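Local coordinates for protein twin-arginine translocation pathway signal (Rhodoferax ferrireducens, PDB 5IM2) that probably serves as the extracytoplasmic solute-binding component of a TRAP transporter, capturing an aromatic carboxylate such as the benzoate that copurified with it, at residues D185-Q197 with S222-E234. Numbering follows the deposited sequence.
Sequences DLKGLKMRGPTRQ and SKGTIDGAALPWE. With BEZ (benzoic acid), chain B.
Arg192 reaches from strand 190-193 to two partners at once, gripping the benzoate carboxylate while binding the carbonyl of Ala230 on the adjacent strand 228-232. The two strands run parallel in the mixed sheet of one lobe of this TRAP-type solute-binding protein, and the helix 196-205, strand 208-211 and helix 217-223 intervene in the chain. The ladder between 190-193 and 228-232 is regular where Arg192 N donates to Gly228 O and Ala230 N to Arg192 O (2.9 Å). With CG anti to the backbone N (chi1 178°) and a bend at chi2, the arginine chain delivers its guanidinium to the carboxylate, where NH1 binds O1 and NH2 binds O2, each at 2.7 Å and nearly straight. NH1 also meets Ala230 O at 3.1 Å in a more bent bond, though this oxygen stays almost in the guanidinium plane, and Met212 O accepts from NH2; together these bonds fix the rotation of the group. Pro194 CA lies over one guanidinium face, and Leu231 CD2 comes within 3.5 Å of benzoate O1. On the sheet face opposite Arg192, Met191 bends at chi2 and chi3, laying SD against Gly228 CA at 3.7 Å.

At the start of the strands Asp227 pairs twice with Lys190: its backbone N donates to Lys190 O, while its OD2 accepts from Lys190 N on the anti side of the carboxylate, the donor tilted out of the carboxylate plane. The lysine chain runs past Thr225 O, and a bend at chi3 (-59°) brings its ammonium to the loop after helix 217-223. An alanine here is likely to leave Gly224 O without its lysine donor and to uncover Thr225 O. In the native pairing, NZ approaches Gly224 O in the carbonyl plane, 3.0 Å away.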
loop_
_atom_site.group_PDB
_atom_site.type_symbol
_atom_site.label_atom_id
_atom_site.label_comp_id
_atom_site.label_asym_id
_atom_site.label_seq_id
_atom_site.Cartn_x
_atom_site.Cartn_y
_atom_site.Cartn_z
ATOM N N ASP A 185 -4.659 6.193 -24.129
ATOM C CA ASP A 185 -3.245 6.537 -24.123
ATOM C C ASP A 185 -2.399 5.458 -23.456
ATOM O O ASP A 185 -1.173 5.456 -23.605
ATOM C CB ASP A 185 -3.056 7.900 -23.434
ATOM C CG ASP A 185 -3.590 9.072 -24.287
ATOM O OD1 ASP A 185 -3.500 8.996 -25.527
ATOM O OD2 ASP A 185 -4.083 10.085 -23.723
ATOM N N LEU A 186 -3.023 4.511 -22.788
ATOM C CA LEU A 186 -2.295 3.427 -22.129
ATOM C C LEU A 186 -2.093 2.219 -23.017
ATOM O O LEU A 186 -1.395 1.291 -22.606
ATOM C CB LEU A 186 -3.028 2.971 -20.891
ATOM C CG LEU A 186 -2.957 3.994 -19.736
ATOM C CD1 LEU A 186 -4.073 3.753 -18.814
ATOM C CD2 LEU A 186 -1.675 3.886 -18.959
ATOM N N LYS A 187 -2.732 2.192 -24.178
ATOM C CA LYS A 187 -2.726 1.005 -25.027
ATOM C C LYS A 187 -1.306 0.589 -25.339
ATOM O O LYS A 187 -0.523 1.384 -25.865
ATOM C CB LYS A 187 -3.477 1.275 -26.330
ATOM C CG LYS A 187 -4.986 1.319 -26.220
ATOM C CD LYS A 187 -5.614 1.152 -27.602
ATOM C CE LYS A 187 -7.120 1.351 -27.573
ATOM N NZ LYS A 187 -7.667 1.426 -28.959
ATOM N N GLY A 188 -0.979 -0.662 -25.027
ATOM C CA GLY A 188 0.307 -1.243 -25.364
ATOM C C GLY A 188 1.470 -0.758 -24.532
ATOM O O GLY A 188 2.578 -1.259 -24.716
ATOM N N LEU A 189 1.273 0.203 -23.627
ATOM C CA LEU A 189 2.339 0.603 -22.724
ATOM C C LEU A 189 2.619 -0.466 -21.687
ATOM O O LEU A 189 1.704 -1.015 -21.071
ATOM C CB LEU A 189 1.998 1.893 -21.985
ATOM C CG LEU A 189 1.862 3.188 -22.794
ATOM C CD1 LEU A 189 1.747 4.379 -21.834
ATOM C CD2 LEU A 189 3.025 3.391 -23.733
ATOM N N LYS A 190 3.902 -0.732 -21.468
ATOM C CA LYS A 190 4.331 -1.619 -20.392
ATOM C C LYS A 190 4.309 -0.839 -19.084
ATOM O O LYS A 190 5.165 0.014 -18.854
ATOM C CB LYS A 190 5.726 -2.172 -20.681
ATOM C CG LYS A 190 5.783 -3.180 -21.808
ATOM C CD LYS A 190 7.212 -3.567 -22.124
ATOM C CE LYS A 190 8.076 -2.350 -22.526
ATOM N NZ LYS A 190 9.412 -2.725 -23.105
ATOM N N MET A 191 3.331 -1.134 -18.223
ATOM C CA MET A 191 3.057 -0.375 -17.006
ATOM C C MET A 191 3.202 -1.257 -15.777
ATOM O O MET A 191 2.544 -2.293 -15.671
ATOM C CB MET A 191 1.646 0.207 -17.050
ATOM C CG MET A 191 1.471 1.277 -18.114
ATOM S SD MET A 191 2.469 2.783 -17.844
ATOM C CE MET A 191 1.746 3.377 -16.315
ATOM N N ARG A 192 3.988 -0.789 -14.811
ATOM C CA ARG A 192 4.167 -1.502 -13.547
ATOM C C ARG A 192 2.997 -1.273 -12.595
ATOM O O ARG A 192 2.517 -0.140 -12.426
ATOM C CB ARG A 192 5.464 -1.054 -12.862
ATOM C CG ARG A 192 5.725 -1.684 -11.514
ATOM C CD ARG A 192 5.090 -0.888 -10.344
ATOM N NE ARG A 192 5.400 -1.529 -9.079
ATOM C CZ ARG A 192 5.024 -1.069 -7.887
ATOM N NH1 ARG A 192 4.298 0.057 -7.778
ATOM N NH2 ARG A 192 5.372 -1.742 -6.812
ATOM N N GLY A 193 2.583 -2.356 -11.932
ATOM C CA GLY A 193 1.736 -2.263 -10.762
ATOM C C GLY A 193 2.301 -3.092 -9.624
ATOM O O GLY A 193 3.117 -4.001 -9.824
ATOM N N PRO A 194 1.840 -2.824 -8.401
ATOM C CA PRO A 194 2.409 -3.494 -7.230
ATOM C C PRO A 194 1.824 -4.871 -6.909
ATOM O O PRO A 194 2.513 -5.685 -6.284
ATOM C CB PRO A 194 2.108 -2.498 -6.100
ATOM C CG PRO A 194 0.817 -1.802 -6.552
ATOM C CD PRO A 194 0.974 -1.690 -8.047
ATOM N N THR A 195 0.574 -5.126 -7.308
ATOM C CA THR A 195 -0.144 -6.333 -6.921
ATOM C C THR A 195 -1.009 -6.810 -8.090
ATOM O O THR A 195 -1.318 -6.039 -8.996
ATOM C CB THR A 195 -1.049 -6.063 -5.742
ATOM O OG1 THR A 195 -2.101 -5.202 -6.201
ATOM C CG2 THR A 195 -0.286 -5.396 -4.602
ATOM N N ARG A 196 -1.511 -8.046 -7.994
ATOM C CA ARG A 196 -2.325 -8.605 -9.086
ATOM C C ARG A 196 -3.625 -7.822 -9.314
ATOM O O ARG A 196 -4.101 -7.736 -10.448
ATOM C CB ARG A 196 -2.611 -10.088 -8.821
ATOM C CG ARG A 196 -3.731 -10.364 -7.851
ATOM C CD ARG A 196 -4.110 -11.846 -7.794
ATOM N NE ARG A 196 -5.230 -12.060 -6.877
ATOM C CZ ARG A 196 -6.119 -13.049 -6.966
ATOM N NH1 ARG A 196 -6.042 -13.952 -7.942
ATOM N NH2 ARG A 196 -7.100 -13.133 -6.071
ATOM N N GLN A 197 -4.263 -7.247 -8.276
ATOM C CA GLN A 197 -5.476 -6.505 -8.607
ATOM C C GLN A 197 -5.164 -5.233 -9.372
ATOM O O GLN A 197 -5.961 -4.809 -10.196
ATOM C CB GLN A 197 -6.320 -6.150 -7.364
ATOM C CG GLN A 197 -7.105 -7.278 -6.765
ATOM C CD GLN A 197 -7.791 -8.161 -7.760
ATOM O OE1 GLN A 197 -8.399 -7.683 -8.723
ATOM N NE2 GLN A 197 -7.753 -9.454 -7.507
ATOM N N SER A 222 15.155 2.019 -16.264
ATOM C CA SER A 222 16.388 2.358 -16.964
ATOM C C SER A 222 16.720 1.357 -18.056
ATOM O O SER A 222 17.202 1.745 -19.128
ATOM C CB SER A 222 17.537 2.448 -15.962
ATOM O OG SER A 222 17.350 3.557 -15.110
ATOM N N LYS A 223 16.523 0.068 -17.801
ATOM C CA LYS A 223 16.771 -0.894 -18.865
ATOM C C LYS A 223 15.623 -0.949 -19.861
ATOM O O LYS A 223 15.781 -1.570 -20.915
ATOM C CB LYS A 223 17.076 -2.287 -18.280
ATOM C CG LYS A 223 15.912 -3.050 -17.626
ATOM C CD LYS A 223 16.453 -4.307 -16.924
ATOM C CE LYS A 223 15.387 -5.092 -16.162
ATOM N NZ LYS A 223 16.043 -6.248 -15.470
ATOM N N GLY A 224 14.499 -0.289 -19.574
ATOM C CA GLY A 224 13.390 -0.192 -20.505
ATOM C C GLY A 224 12.415 -1.349 -20.513
ATOM O O GLY A 224 11.675 -1.498 -21.487
ATOM N N THR A 225 12.372 -2.180 -19.463
ATOM C CA THR A 225 11.360 -3.229 -19.450
ATOM C C THR A 225 9.994 -2.699 -19.061
ATOM O O THR A 225 9.003 -3.436 -19.168
ATOM C CB THR A 225 11.757 -4.392 -18.523
ATOM O OG1 THR A 225 12.064 -3.917 -17.216
ATOM C CG2 THR A 225 12.974 -5.150 -19.098
ATOM N N ILE A 226 9.910 -1.451 -18.591
ATOM C CA ILE A 226 8.630 -0.781 -18.398
ATOM C C ILE A 226 8.707 0.631 -18.960
ATOM O O ILE A 226 9.764 1.272 -18.953
ATOM C CB ILE A 226 8.189 -0.749 -16.912
ATOM C CG1 ILE A 226 9.247 -0.102 -16.019
ATOM C CG2 ILE A 226 7.849 -2.147 -16.431
ATOM C CD1 ILE A 226 8.773 0.053 -14.579
ATOM N N ASP A 227 7.552 1.106 -19.449
ATOM C CA ASP A 227 7.344 2.455 -19.948
ATOM C C ASP A 227 6.899 3.421 -18.847
ATOM O O ASP A 227 6.964 4.635 -19.025
ATOM C CB ASP A 227 6.275 2.423 -21.050
ATOM C CG ASP A 227 6.724 1.617 -22.276
ATOM O OD1 ASP A 227 7.899 1.781 -22.643
ATOM O OD2 ASP A 227 5.922 0.836 -22.876
ATOM N N GLY A 228 6.413 2.901 -17.739
ATOM C CA GLY A 228 5.815 3.735 -16.718
ATOM C C GLY A 228 5.425 2.869 -15.550
ATOM O O GLY A 228 5.568 1.636 -15.585
ATOM N N ALA A 229 4.939 3.536 -14.502
ATOM C CA ALA A 229 4.625 2.870 -13.248
ATOM C C ALA A 229 3.438 3.544 -12.593
ATOM O O ALA A 229 3.286 4.768 -12.653
ATOM C CB ALA A 229 5.796 2.899 -12.258
ATOM N N ALA A 230 2.640 2.730 -11.917
ATOM C CA ALA A 230 1.594 3.218 -11.037
ATOM C C ALA A 230 2.189 3.320 -9.634
ATOM O O ALA A 230 2.674 2.328 -9.101
ATOM C CB ALA A 230 0.406 2.257 -11.067
ATOM N N LEU A 231 2.186 4.524 -9.060
ATOM C CA LEU A 231 2.670 4.783 -7.703
ATOM C C LEU A 231 1.867 5.939 -7.138
ATOM O O LEU A 231 1.516 6.854 -7.889
ATOM C CB LEU A 231 4.139 5.196 -7.661
ATOM C CG LEU A 231 5.200 4.232 -8.140
ATOM C CD1 LEU A 231 6.519 4.940 -8.419
ATOM C CD2 LEU A 231 5.332 3.178 -7.085
ATOM N N PRO A 232 1.683 6.006 -5.819
ATOM C CA PRO A 232 1.241 7.274 -5.227
ATOM C C PRO A 232 2.380 8.293 -5.252
ATOM O O PRO A 232 3.555 7.946 -5.383
ATOM C CB PRO A 232 0.881 6.886 -3.796
ATOM C CG PRO A 232 1.867 5.795 -3.493
ATOM C CD PRO A 232 2.003 5.007 -4.779
ATOM N N TRP A 233 2.013 9.565 -5.056
ATOM C CA TRP A 233 2.977 10.655 -5.122
ATOM C C TRP A 233 4.042 10.547 -4.047
ATOM O O TRP A 233 5.204 10.897 -4.290
ATOM C CB TRP A 233 2.269 12.010 -4.982
ATOM C CG TRP A 233 1.822 12.636 -6.271
ATOM C CD1 TRP A 233 0.555 12.997 -6.606
ATOM C CD2 TRP A 233 2.644 12.976 -7.399
ATOM N NE1 TRP A 233 0.525 13.532 -7.870
ATOM C CE2 TRP A 233 1.793 13.528 -8.383
ATOM C CE3 TRP A 233 4.004 12.849 -7.677
ATOM C CZ2 TRP A 233 2.269 13.988 -9.611
ATOM C CZ3 TRP A 233 4.473 13.296 -8.896
ATOM C CH2 TRP A 233 3.600 13.862 -9.848
ATOM N N GLU A 234 3.674 10.069 -2.852
ATOM C CA GLU A 234 4.545 10.244 -1.703
ATOM C C GLU A 234 5.864 9.480 -1.868
ATOM O O GLU A 234 6.906 9.939 -1.367
ATOM C CB GLU A 234 3.813 9.832 -0.417
ATOM C CG GLU A 234 3.443 8.380 -0.321
ATOM C CD GLU A 234 4.540 7.463 0.230
ATOM O OE1 GLU A 234 5.503 7.948 0.895
ATOM O OE2 GLU A 234 4.408 6.241 -0.029
HETATM C C BEZ B . 4.361 0.325 -4.264
HETATM O O1 BEZ B . 3.608 0.720 -5.200
HETATM O O2 BEZ B . 4.941 -0.782 -4.368
HETATM C C1 BEZ B . 4.580 1.191 -3.060
HETATM C C2 BEZ B . 5.396 0.743 -2.025
HETATM C C3 BEZ B . 5.611 1.581 -0.929
HETATM C C4 BEZ B . 4.996 2.820 -0.876
HETATM C C5 BEZ B . 4.167 3.249 -1.894
HETATM C C6 BEZ B . 3.956 2.422 -3.002
#